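Local coordinates for Bse634I restriction endonuclease (PDB 1KNV), which is a type II restriction endonuclease that probably cuts double-stranded DNA at a specific sequence with the help of divalent metal ions, at residues Tyr14-Gly18 / Lys19-Arg23; Ala29-Glu32 / Leu33-Gln37; Phe116-Glu119 / Thr120-Leu124; Gln208-His211 / Glu212-Leu216; Asn171-Val174 / Ala175-Phe179. All coordinates share one frame; numbering follows the deposited sequence.

All five contacts are local, and their chemistry follows their place in the fold. Interaction 1 is a surface beta hairpin held by backbone pairing, a cation-pi stack and a weak salt bridge. The other four lie on helices or at their ends. Interactions 2 and 5 sit where helices 26-33 and 169-176 run out into loops. They touch through L30 and I172, so they share one apolar core. Interaction 3 is the opposite kind of end, the start of helix 118-131, where an aspartate caps it. Interaction 4 is buried mid-helix, near the metal site and against another subunit. Its centre is about 21 Å from that of interaction 3, and L219 and L223 of its helix pack on interaction 3.

Interaction 1: Tyr14-Gly18 / Lys19-Arg23; sequences YKENG and KTKIR
Y14 and K21 form an antiparallel hydrogen-bonded pair. K21 N gives a nearly straight bond to Y14 O at 2.7 Å. Y14 N returns one to K21 O at 2.9 Å. The next such pair is E16 with K19. E16 N reaches K19 O at 3.0 Å, in the plane of that carbonyl. The return bond, from K19 N, meets E16 O from well above its carbonyl plane. The extended chain of K21 carries NZ to E16 OE1, a weak salt bridge of 3.5 Å. This is a beta hairpin of strands 11-16 and 19-24 with a two-residue type I' turn at N17 and G18. Y14, E16, K19 and K21 share one face of the hairpin, and K15 and T20 lie on the other. On the first face the Y14 ring is sandwiched. Its CG stands between the backbone N and the carbonyl carbon (chi1 69°), and this lays the ring over K21. K21 CB makes a CH-pi contact with one face of the Y14 ring, 3.8 Å from the centroid. The R23 guanidinium lies flat on the opposite face, its plane 16° from the ring. This is a cation-pi stack, with R23 CZ 3.8 Å from the Y14 centroid. R23 NE also makes a salt bridge with E12, which helps to fix how the guanidinium is turned. On the K15 side, K15 CG rests against T20 OG1 at 3.6 Å.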
# COMPACT_ATOMS: atom_id res chain seq x y z
N TYR B 14 56.05 6.21 -17.83
CA TYR B 14 55.48 5.73 -19.07
C TYR B 14 55.37 6.92 -20.00
O TYR B 14 55.29 8.06 -19.55
CB TYR B 14 54.12 5.09 -18.82
CG TYR B 14 53.03 6.06 -18.41
CD1 TYR B 14 52.07 6.48 -19.33
CD2 TYR B 14 52.96 6.55 -17.10
CE1 TYR B 14 51.07 7.37 -18.96
CE2 TYR B 14 51.96 7.45 -16.73
CZ TYR B 14 51.02 7.85 -17.66
OH TYR B 14 50.03 8.74 -17.31
N LYS B 15 55.42 6.65 -21.29
CA LYS B 15 55.30 7.71 -22.27
C LYS B 15 53.92 7.71 -22.89
O LYS B 15 53.27 6.67 -23.03
CB LYS B 15 56.36 7.58 -23.35
CG LYS B 15 57.77 7.87 -22.87
CD LYS B 15 58.73 7.84 -24.04
CE LYS B 15 60.18 7.88 -23.59
NZ LYS B 15 61.10 7.76 -24.75
N GLU B 16 53.47 8.90 -23.26
CA GLU B 16 52.18 9.12 -23.88
C GLU B 16 52.42 10.29 -24.82
O GLU B 16 52.74 11.39 -24.38
CB GLU B 16 51.14 9.51 -22.84
CG GLU B 16 50.14 8.43 -22.53
CD GLU B 16 48.88 8.99 -21.92
OE1 GLU B 16 48.45 10.07 -22.37
OE2 GLU B 16 48.32 8.36 -20.99
N ASN B 17 52.28 10.04 -26.12
CA ASN B 17 52.50 11.09 -27.10
C ASN B 17 53.93 11.61 -27.03
O ASN B 17 54.18 12.81 -27.16
CB ASN B 17 51.53 12.24 -26.87
CG ASN B 17 50.09 11.80 -26.93
OD1 ASN B 17 49.71 10.96 -27.75
ND2 ASN B 17 49.25 12.39 -26.07
N GLY B 18 54.88 10.70 -26.80
CA GLY B 18 56.27 11.09 -26.74
C GLY B 18 56.70 11.91 -25.54
O GLY B 18 57.83 12.38 -25.50
N LYS B 19 55.81 12.11 -24.56
CA LYS B 19 56.15 12.87 -23.35
C LYS B 19 56.22 11.83 -22.24
O LYS B 19 55.46 10.86 -22.26
CB LYS B 19 55.05 13.89 -23.03
CG LYS B 19 54.72 14.87 -24.16
CD LYS B 19 55.89 15.79 -24.46
CE LYS B 19 55.51 16.80 -25.52
NZ LYS B 19 56.61 17.77 -25.77
N THR B 20 57.10 12.00 -21.26
CA THR B 20 57.17 11.03 -20.17
C THR B 20 56.30 11.44 -18.99
O THR B 20 56.37 12.58 -18.51
CB THR B 20 58.60 10.80 -19.68
OG1 THR B 20 59.40 10.27 -20.75
CG2 THR B 20 58.61 9.80 -18.52
N LYS B 21 55.47 10.50 -18.53
CA LYS B 21 54.57 10.73 -17.41
C LYS B 21 54.82 9.75 -16.26
O LYS B 21 55.44 8.70 -16.45
CB LYS B 21 53.12 10.62 -17.88
CG LYS B 21 52.73 11.68 -18.89
CD LYS B 21 51.26 11.55 -19.25
CE LYS B 21 50.78 12.72 -20.11
NZ LYS B 21 49.29 12.70 -20.24
N ILE B 22 54.32 10.10 -15.08
CA ILE B 22 54.50 9.26 -13.90
C ILE B 22 53.17 8.83 -13.29
O ILE B 22 52.28 9.65 -13.07
CB ILE B 22 55.30 10.02 -12.81
CG1 ILE B 22 56.54 10.70 -13.44
CG2 ILE B 22 55.70 9.06 -11.70
CD1 ILE B 22 57.49 9.76 -14.17
N ARG B 23 53.05 7.53 -13.02
CA ARG B 23 51.83 6.99 -12.42
C ARG B 23 52.16 6.27 -11.12
O ARG B 23 53.16 5.57 -11.02
CB ARG B 23 51.15 5.98 -13.36
CG ARG B 23 51.95 4.70 -13.55
CD ARG B 23 51.09 3.54 -14.03
NE ARG B 23 51.33 3.20 -15.43
CZ ARG B 23 50.73 3.79 -16.46
NH1 ARG B 23 49.84 4.76 -16.25
NH2 ARG B 23 51.01 3.40 -17.70

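Interaction 2: Ala29-Glu32 / Leu33-Gln37; sequences ALIE and LYHHQ
The C-terminal end of helix 26-33 is where A29, L30, I31 and E32 meet L33, Y34 and H35. L33 N still makes the helical bond to A29 O, at 3.1 Å. A second bond from the same N-H, to L30 O, is weak. The backbone turns out of the helix at Y34. Y34 N bonds to I31 O at 3.1 Å, three residues back, and comes from above that carbonyl plane. The Y34 ring turns an edge to L30 O, with Y34 CD1 2.9 Å from L30 O. L30 CD2 is 4.0 Å from Y34 CE1. Y34 OH bonds to N46, which helps to place the ring. H35 folds back over the helix end. H35 ND1 gives a weak bond of 3.3 Å to E32 O, which lies at the edge of the imidazole. One face of that ring lies over I31 CG2. L33 keeps CG beside the backbone N (chi1 -64°), with L33 CG 3.4 Å from A29 O. Beyond it the side chain packs on K49, L50 and Y53 of helix 43-60. An alanine here is likely to open a gap facing those three residues. The E32 carboxylate is held by Y53, S8 and N9. A main-chain N-H bonded three residues back, at the first residue past the helix, is typical of a helix C-terminus.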
# COMPACT_ATOMS: atom_id res chain seq x y z
N ALA B 29 52.80 -0.34 -3.58
CA ALA B 29 53.13 0.43 -2.38
C ALA B 29 52.69 -0.38 -1.17
O ALA B 29 53.43 -0.49 -0.19
CB ALA B 29 52.40 1.77 -2.40
N LEU B 30 51.50 -0.96 -1.25
CA LEU B 30 50.95 -1.76 -0.16
C LEU B 30 51.79 -2.99 0.15
O LEU B 30 52.13 -3.25 1.31
CB LEU B 30 49.52 -2.21 -0.49
CG LEU B 30 48.44 -1.14 -0.38
CD1 LEU B 30 47.15 -1.67 -0.94
CD2 LEU B 30 48.26 -0.75 1.07
N ILE B 31 52.11 -3.75 -0.88
CA ILE B 31 52.90 -4.96 -0.72
C ILE B 31 54.28 -4.64 -0.14
O ILE B 31 54.73 -5.29 0.80
CB ILE B 31 53.06 -5.67 -2.07
CG1 ILE B 31 51.68 -5.98 -2.64
CG2 ILE B 31 53.85 -6.96 -1.89
CD1 ILE B 31 51.73 -6.63 -3.98
N GLU B 32 54.94 -3.64 -0.72
CA GLU B 32 56.26 -3.21 -0.28
C GLU B 32 56.27 -2.80 1.18
O GLU B 32 57.27 -3.00 1.86
CB GLU B 32 56.76 -2.05 -1.16
CG GLU B 32 57.41 -2.50 -2.47
CD GLU B 32 57.67 -1.34 -3.41
OE1 GLU B 32 57.92 -0.22 -2.92
OE2 GLU B 32 57.64 -1.56 -4.64
N LEU B 33 55.18 -2.23 1.66
CA LEU B 33 55.15 -1.79 3.05
C LEU B 33 54.43 -2.77 3.98
O LEU B 33 54.41 -2.57 5.19
CB LEU B 33 54.50 -0.42 3.17
CG LEU B 33 55.20 0.75 2.49
CD1 LEU B 33 54.44 2.04 2.77
CD2 LEU B 33 56.59 0.80 3.04
N TYR B 34 53.88 -3.84 3.43
CA TYR B 34 53.20 -4.84 4.26
C TYR B 34 53.57 -6.28 3.93
O TYR B 34 52.71 -7.14 3.76
CB TYR B 34 51.69 -4.64 4.21
CG TYR B 34 51.26 -3.28 4.69
CD1 TYR B 34 51.06 -2.23 3.81
CD2 TYR B 34 51.08 -3.03 6.05
CE1 TYR B 34 50.71 -0.96 4.26
CE2 TYR B 34 50.74 -1.76 6.50
CZ TYR B 34 50.55 -0.74 5.60
OH TYR B 34 50.22 0.52 6.04
N HIS B 35 54.87 -6.54 3.87
CA HIS B 35 55.39 -7.87 3.59
C HIS B 35 55.21 -8.78 4.79
O HIS B 35 55.20 -9.99 4.64
CB HIS B 35 56.90 -7.81 3.28
CG HIS B 35 57.22 -7.55 1.85
ND1 HIS B 35 57.38 -6.28 1.33
CD2 HIS B 35 57.46 -8.41 0.82
CE1 HIS B 35 57.70 -6.37 0.05
NE2 HIS B 35 57.75 -7.64 -0.28
N HIS B 36 55.07 -8.20 5.98
CA HIS B 36 54.94 -9.02 7.18
C HIS B 36 53.76 -8.76 8.10
O HIS B 36 53.63 -9.41 9.14
CB HIS B 36 56.24 -8.97 7.98
CG HIS B 36 57.43 -9.54 7.26
ND1 HIS B 36 58.07 -8.88 6.24
CD2 HIS B 36 58.07 -10.72 7.41
CE1 HIS B 36 59.06 -9.62 5.79
NE2 HIS B 36 59.08 -10.75 6.48
N GLN B 37 52.90 -7.82 7.75
CA GLN B 37 51.75 -7.53 8.59
C GLN B 37 50.68 -6.78 7.82
O GLN B 37 50.94 -6.25 6.73
CB GLN B 37 52.17 -6.66 9.78
CG GLN B 37 52.56 -5.25 9.38
CD GLN B 37 52.59 -4.29 10.56
OE1 GLN B 37 53.38 -4.47 11.48
NE2 GLN B 37 51.72 -3.28 10.53

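Interaction 3: Phe116-Glu119 / Thr120-Leu124; sequences FDNE and TREKL
D117 holds its CG between the backbone N and the carbonyl carbon (chi1 54°), which brings OD2 to T120. This is the N-cap of helix 118-131. D117 OD2 takes two bonds from T120. T120 N bonds to D117 OD2 at 3.1 Å, nearly along the C-O axis. T120 OG1 bonds to D117 OD2 at 2.8 Å, on the syn side. Replacing D117 by an alanine is likely to leave T120 N without its capping acceptor and T120 OG1 with one partner fewer. Y227 OH also bonds to T120 OG1. The methyl of T120, on the other branch, lies over one face of the F116 ring, with T120 CG2 4.1 Å from the F116 centroid. L124 CD1 is 4.1 Å from F116 CD1, and L219 and L223 pack on L124. On the exposed side, N118 ND2 bonds to E122 OE2 at 2.9 Å. It comes from above the carboxylate plane, and the two groups stand nearly perpendicular (84°). K123 makes a cation-pi contact with Y227. It reaches E119 through two waters: one joins K123 NZ to E119 O, and the other accepts from K123 NZ at 2.8 Å and donates to E119 OE2 at 2.6 Å.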
# COMPACT_ATOMS: atom_id res chain seq x y z
N PHE B 116 22.52 -10.90 -7.59
CA PHE B 116 21.22 -11.51 -7.40
C PHE B 116 20.98 -12.67 -8.36
O PHE B 116 21.51 -12.69 -9.47
CB PHE B 116 20.13 -10.47 -7.63
CG PHE B 116 19.97 -9.51 -6.49
CD1 PHE B 116 19.48 -8.22 -6.71
CD2 PHE B 116 20.26 -9.91 -5.19
CE1 PHE B 116 19.28 -7.34 -5.66
CE2 PHE B 116 20.07 -9.05 -4.12
CZ PHE B 116 19.57 -7.75 -4.36
N ASP B 117 20.19 -13.65 -7.92
CA ASP B 117 19.87 -14.78 -8.77
C ASP B 117 18.97 -14.32 -9.91
O ASP B 117 18.45 -13.19 -9.92
CB ASP B 117 19.21 -15.92 -7.96
CG ASP B 117 17.99 -15.48 -7.15
OD1 ASP B 117 17.64 -16.20 -6.20
OD2 ASP B 117 17.36 -14.45 -7.46
N ASN B 118 18.78 -15.19 -10.88
CA ASN B 118 17.96 -14.86 -12.03
C ASN B 118 16.52 -14.43 -11.71
O ASN B 118 16.01 -13.46 -12.26
CB ASN B 118 17.95 -16.05 -12.99
CG ASN B 118 17.09 -15.81 -14.19
OD1 ASN B 118 17.35 -14.90 -14.99
ND2 ASN B 118 16.05 -16.62 -14.34
N GLU B 119 15.87 -15.17 -10.81
CA GLU B 119 14.49 -14.86 -10.44
C GLU B 119 14.33 -13.43 -9.96
O GLU B 119 13.39 -12.73 -10.36
CB GLU B 119 14.02 -15.85 -9.37
CG GLU B 119 12.67 -15.54 -8.76
CD GLU B 119 12.25 -16.58 -7.73
OE1 GLU B 119 13.12 -17.07 -6.97
OE2 GLU B 119 11.05 -16.89 -7.66
N THR B 120 15.24 -12.98 -9.10
CA THR B 120 15.20 -11.63 -8.57
C THR B 120 15.50 -10.57 -9.63
O THR B 120 14.81 -9.56 -9.71
CB THR B 120 16.19 -11.49 -7.40
OG1 THR B 120 15.80 -12.38 -6.35
CG2 THR B 120 16.22 -10.05 -6.90
N ARG B 121 16.53 -10.80 -10.45
CA ARG B 121 16.89 -9.84 -11.51
C ARG B 121 15.76 -9.64 -12.54
O ARG B 121 15.55 -8.54 -13.04
CB ARG B 121 18.19 -10.29 -12.20
CG ARG B 121 19.39 -10.31 -11.25
CD ARG B 121 20.69 -10.13 -12.00
NE ARG B 121 20.78 -8.81 -12.62
CZ ARG B 121 21.60 -8.50 -13.62
NH1 ARG B 121 22.40 -9.43 -14.13
NH2 ARG B 121 21.60 -7.27 -14.12
N GLU B 122 15.04 -10.71 -12.86
CA GLU B 122 13.93 -10.62 -13.79
C GLU B 122 12.83 -9.70 -13.21
O GLU B 122 12.22 -8.92 -13.94
CB GLU B 122 13.36 -12.02 -14.07
CG GLU B 122 13.79 -12.63 -15.39
CD GLU B 122 13.68 -14.15 -15.41
OE1 GLU B 122 12.71 -14.70 -14.82
OE2 GLU B 122 14.55 -14.80 -16.04
N LYS B 123 12.59 -9.79 -11.91
CA LYS B 123 11.57 -8.95 -11.29
C LYS B 123 11.98 -7.48 -11.37
O LYS B 123 11.14 -6.61 -11.60
CB LYS B 123 11.33 -9.35 -9.83
CG LYS B 123 10.82 -10.78 -9.64
CD LYS B 123 10.23 -10.96 -8.26
CE LYS B 123 9.97 -12.41 -7.96
NZ LYS B 123 9.19 -13.03 -9.04
N LEU B 124 13.26 -7.21 -11.18
CA LEU B 124 13.74 -5.85 -11.24
C LEU B 124 13.74 -5.37 -12.69
O LEU B 124 13.48 -4.19 -12.96
CB LEU B 124 15.15 -5.76 -10.66
CG LEU B 124 15.28 -6.12 -9.17
CD1 LEU B 124 16.73 -6.00 -8.73
CD2 LEU B 124 14.39 -5.21 -8.34
O HOH W 1 10.86 -13.64 -11.47
O HOH W 2 8.85 -15.62 -8.12

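Interaction 4: Gln208-His211 / Glu212-Leu216; sequences QLVH and EGNIL
The H211 ring has I215 over one face. I215 CG1 makes a CH-pi contact there, 3.7 Å from the H211 ring centroid. It sits off-centre, toward the rim, and its nearest ring atom is H211 NE2 at 3.4 Å. Both residues lie on helix 203-227, the crossover helix of a beta-alpha-beta unit between the parallel strands 191-198 and 235-240. H211 has CG anti to the backbone N (chi1 -177°), and this swings the imidazole along the helix to the next turn, where I215 stands. In the backbone, I215 N bonds to H211 O at 2.9 Å. This side of the helix is part of a subunit interface, where V210 and H211 pack on H211 and V210 of the third subunit and I215 packs on T257 of that subunit. The second flat group is the N214 amide. Its ND2 gives a weak bond to V210 O, which also accepts from N214 N. The N214 and V210 side chains lie alongside each other and point the same way. T257 N of the same chain bonds to N214 OD1, which, with the weak ND2 bond, probably sets the rotation of the amide. E212 N bonds to Q208 O at 3.0 Å. The E212 chain then extends away from the Q208-H211 turn. Its carboxylate bonds to Y236 and S143, about 5 Å from the side chain of D146, a calcium-binding residue, although no metal is bound in this chain. G213 continues the helical bonding, with G213 N 2.9 Å from L209 O.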
# COMPACT_ATOMS: atom_id res chain seq x y z
N GLN B 208 24.79 12.09 -0.24
CA GLN B 208 24.96 10.85 -0.99
C GLN B 208 24.54 9.65 -0.15
O GLN B 208 23.97 8.70 -0.68
CB GLN B 208 26.41 10.67 -1.42
CG GLN B 208 26.86 11.73 -2.37
CD GLN B 208 28.36 11.70 -2.58
OE1 GLN B 208 28.91 12.55 -3.27
NE2 GLN B 208 29.02 10.72 -1.99
N LEU B 209 24.82 9.68 1.14
CA LEU B 209 24.44 8.58 2.01
C LEU B 209 22.93 8.54 2.08
O LEU B 209 22.32 7.49 1.90
CB LEU B 209 24.99 8.78 3.42
CG LEU B 209 26.49 8.60 3.54
CD1 LEU B 209 26.94 8.86 4.96
CD2 LEU B 209 26.86 7.19 3.11
N VAL B 210 22.32 9.70 2.31
CA VAL B 210 20.87 9.79 2.42
C VAL B 210 20.14 9.30 1.17
O VAL B 210 19.20 8.51 1.26
CB VAL B 210 20.43 11.25 2.73
CG1 VAL B 210 18.93 11.37 2.63
CG2 VAL B 210 20.88 11.65 4.14
N HIS B 211 20.57 9.75 0.00
CA HIS B 211 19.90 9.34 -1.22
C HIS B 211 20.10 7.87 -1.53
O HIS B 211 19.17 7.18 -1.94
CB HIS B 211 20.38 10.17 -2.41
CG HIS B 211 19.66 9.84 -3.68
ND1 HIS B 211 18.29 9.96 -3.80
CD2 HIS B 211 20.11 9.35 -4.86
CE1 HIS B 211 17.93 9.55 -5.01
NE2 HIS B 211 19.01 9.18 -5.67
N GLU B 212 21.32 7.40 -1.34
CA GLU B 212 21.64 6.00 -1.60
C GLU B 212 20.81 5.09 -0.69
O GLU B 212 20.32 4.06 -1.12
CB GLU B 212 23.14 5.76 -1.42
CG GLU B 212 23.53 4.30 -1.51
CD GLU B 212 24.99 4.09 -1.89
OE1 GLU B 212 25.29 4.11 -3.10
OE2 GLU B 212 25.83 3.91 -0.98
N GLY B 213 20.64 5.49 0.56
CA GLY B 213 19.84 4.70 1.48
C GLY B 213 18.40 4.62 1.00
O GLY B 213 17.76 3.58 1.10
N ASN B 214 17.87 5.73 0.50
CA ASN B 214 16.49 5.75 0.00
C ASN B 214 16.33 4.89 -1.23
O ASN B 214 15.34 4.17 -1.35
CB ASN B 214 16.06 7.17 -0.32
CG ASN B 214 15.47 7.87 0.87
OD1 ASN B 214 14.40 7.48 1.35
ND2 ASN B 214 16.15 8.90 1.36
N ILE B 215 17.30 4.97 -2.14
CA ILE B 215 17.29 4.21 -3.39
C ILE B 215 17.35 2.70 -3.15
O ILE B 215 16.53 1.94 -3.70
CB ILE B 215 18.48 4.61 -4.31
CG1 ILE B 215 18.21 5.98 -4.92
CG2 ILE B 215 18.66 3.59 -5.43
CD1 ILE B 215 17.05 5.96 -5.91
N LEU B 216 18.30 2.26 -2.34
CA LEU B 216 18.46 0.85 -2.06
C LEU B 216 17.35 0.27 -1.18
O LEU B 216 16.83 -0.81 -1.46
CB LEU B 216 19.83 0.60 -1.43
CG LEU B 216 21.01 0.92 -2.35
CD1 LEU B 216 22.31 0.78 -1.59
CD2 LEU B 216 20.99 -0.01 -3.56

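Interaction 5: Asn171-Val174 / Ala175-Phe179; sequences NIDV and ALTLF
A175 N bonds to N171 O at 3.1 Å, and L176 N bonds to I172 O at 3.0 Å. L176 N also makes a weak bond to D173 O. These bonds belong to helix 169-176. The next polar group is a side chain. T177 OG1 gives a bond of 2.8 Å to D173 O, tilted from the carbonyl plane. T177 holds OG1 between its backbone N and carbonyl carbon (chi1 61°), and this aims the hydroxyl back along the chain at the D173 carbonyl. The methyl CG2 of T177 lies 3.8 Å from D173 OD1. One water bridges V174 O and T177 OG1. It donates to V174 O at 2.8 Å and to T177 OG1 at 3.1 Å. The N171 amide is tied back to K166 and T168. The apolar side is formed by I172 and L176, which lie alongside each other and point the same way, with CG2 of I172 3.9 Å from CD1 of L176. Both pack on F27 of helix 26-33, and I172 also on L30. A175 and L176 pack on helix 68-93, through A84, I85 and V81. The contact thus has an apolar side turned to two other helices and a polar side near the end of the helix, where the D173 and V174 carbonyls are met by a threonine hydroxyl and a water.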
# COMPACT_ATOMS: atom_id res chain seq x y z
N ASN B 171 46.41 -11.87 -2.59
CA ASN B 171 45.31 -11.75 -1.64
C ASN B 171 44.59 -10.41 -1.75
O ASN B 171 43.42 -10.29 -1.36
CB ASN B 171 45.75 -12.07 -0.20
CG ASN B 171 46.81 -11.14 0.33
OD1 ASN B 171 47.05 -10.08 -0.24
ND2 ASN B 171 47.43 -11.53 1.44
N ILE B 172 45.26 -9.40 -2.31
CA ILE B 172 44.62 -8.11 -2.50
C ILE B 172 43.62 -8.24 -3.65
O ILE B 172 42.48 -7.78 -3.56
CB ILE B 172 45.64 -7.02 -2.87
CG1 ILE B 172 46.46 -6.65 -1.65
CG2 ILE B 172 44.92 -5.78 -3.39
CD1 ILE B 172 47.47 -5.55 -1.91
N ASP B 173 44.04 -8.88 -4.74
CA ASP B 173 43.18 -9.08 -5.89
C ASP B 173 41.95 -9.91 -5.49
O ASP B 173 40.83 -9.63 -5.92
CB ASP B 173 43.97 -9.79 -7.01
CG ASP B 173 43.10 -10.14 -8.22
OD1 ASP B 173 42.59 -9.21 -8.88
OD2 ASP B 173 42.91 -11.35 -8.49
N VAL B 174 42.16 -10.93 -4.67
CA VAL B 174 41.06 -11.77 -4.23
C VAL B 174 40.05 -10.99 -3.39
O VAL B 174 38.84 -11.19 -3.50
CB VAL B 174 41.58 -12.97 -3.42
CG1 VAL B 174 40.44 -13.66 -2.69
CG2 VAL B 174 42.24 -13.96 -4.36
N ALA B 175 40.56 -10.09 -2.55
CA ALA B 175 39.70 -9.29 -1.69
C ALA B 175 38.90 -8.25 -2.47
O ALA B 175 37.80 -7.87 -2.08
CB ALA B 175 40.54 -8.59 -0.62
N LEU B 176 39.44 -7.81 -3.60
CA LEU B 176 38.78 -6.80 -4.42
C LEU B 176 37.91 -7.33 -5.55
O LEU B 176 37.26 -6.54 -6.25
CB LEU B 176 39.83 -5.83 -4.99
CG LEU B 176 40.63 -4.99 -3.99
CD1 LEU B 176 41.65 -4.14 -4.73
CD2 LEU B 176 39.67 -4.09 -3.18
N THR B 177 37.88 -8.65 -5.75
CA THR B 177 37.07 -9.24 -6.81
C THR B 177 36.19 -10.34 -6.25
O THR B 177 35.75 -11.22 -6.98
CB THR B 177 37.95 -9.87 -7.92
OG1 THR B 177 38.76 -10.91 -7.36
CG2 THR B 177 38.83 -8.81 -8.57
N LEU B 178 35.94 -10.28 -4.95
CA LEU B 178 35.12 -11.28 -4.28
C LEU B 178 33.70 -11.32 -4.85
O LEU B 178 33.09 -12.37 -4.97
CB LEU B 178 35.11 -10.98 -2.78
CG LEU B 178 34.63 -12.01 -1.77
CD1 LEU B 178 35.36 -13.33 -1.93
CD2 LEU B 178 34.87 -11.43 -0.39
N PHE B 179 33.17 -10.16 -5.21
CA PHE B 179 31.82 -10.08 -5.76
C PHE B 179 31.64 -10.97 -6.99
O PHE B 179 30.53 -11.39 -7.30
CB PHE B 179 31.50 -8.63 -6.11
CG PHE B 179 32.50 -7.98 -7.03
CD1 PHE B 179 32.46 -8.23 -8.40
CD2 PHE B 179 33.47 -7.13 -6.53
CE1 PHE B 179 33.38 -7.64 -9.25
CE2 PHE B 179 34.39 -6.55 -7.39
CZ PHE B 179 34.35 -6.80 -8.75
O HOH W 3 38.09 -13.17 -5.30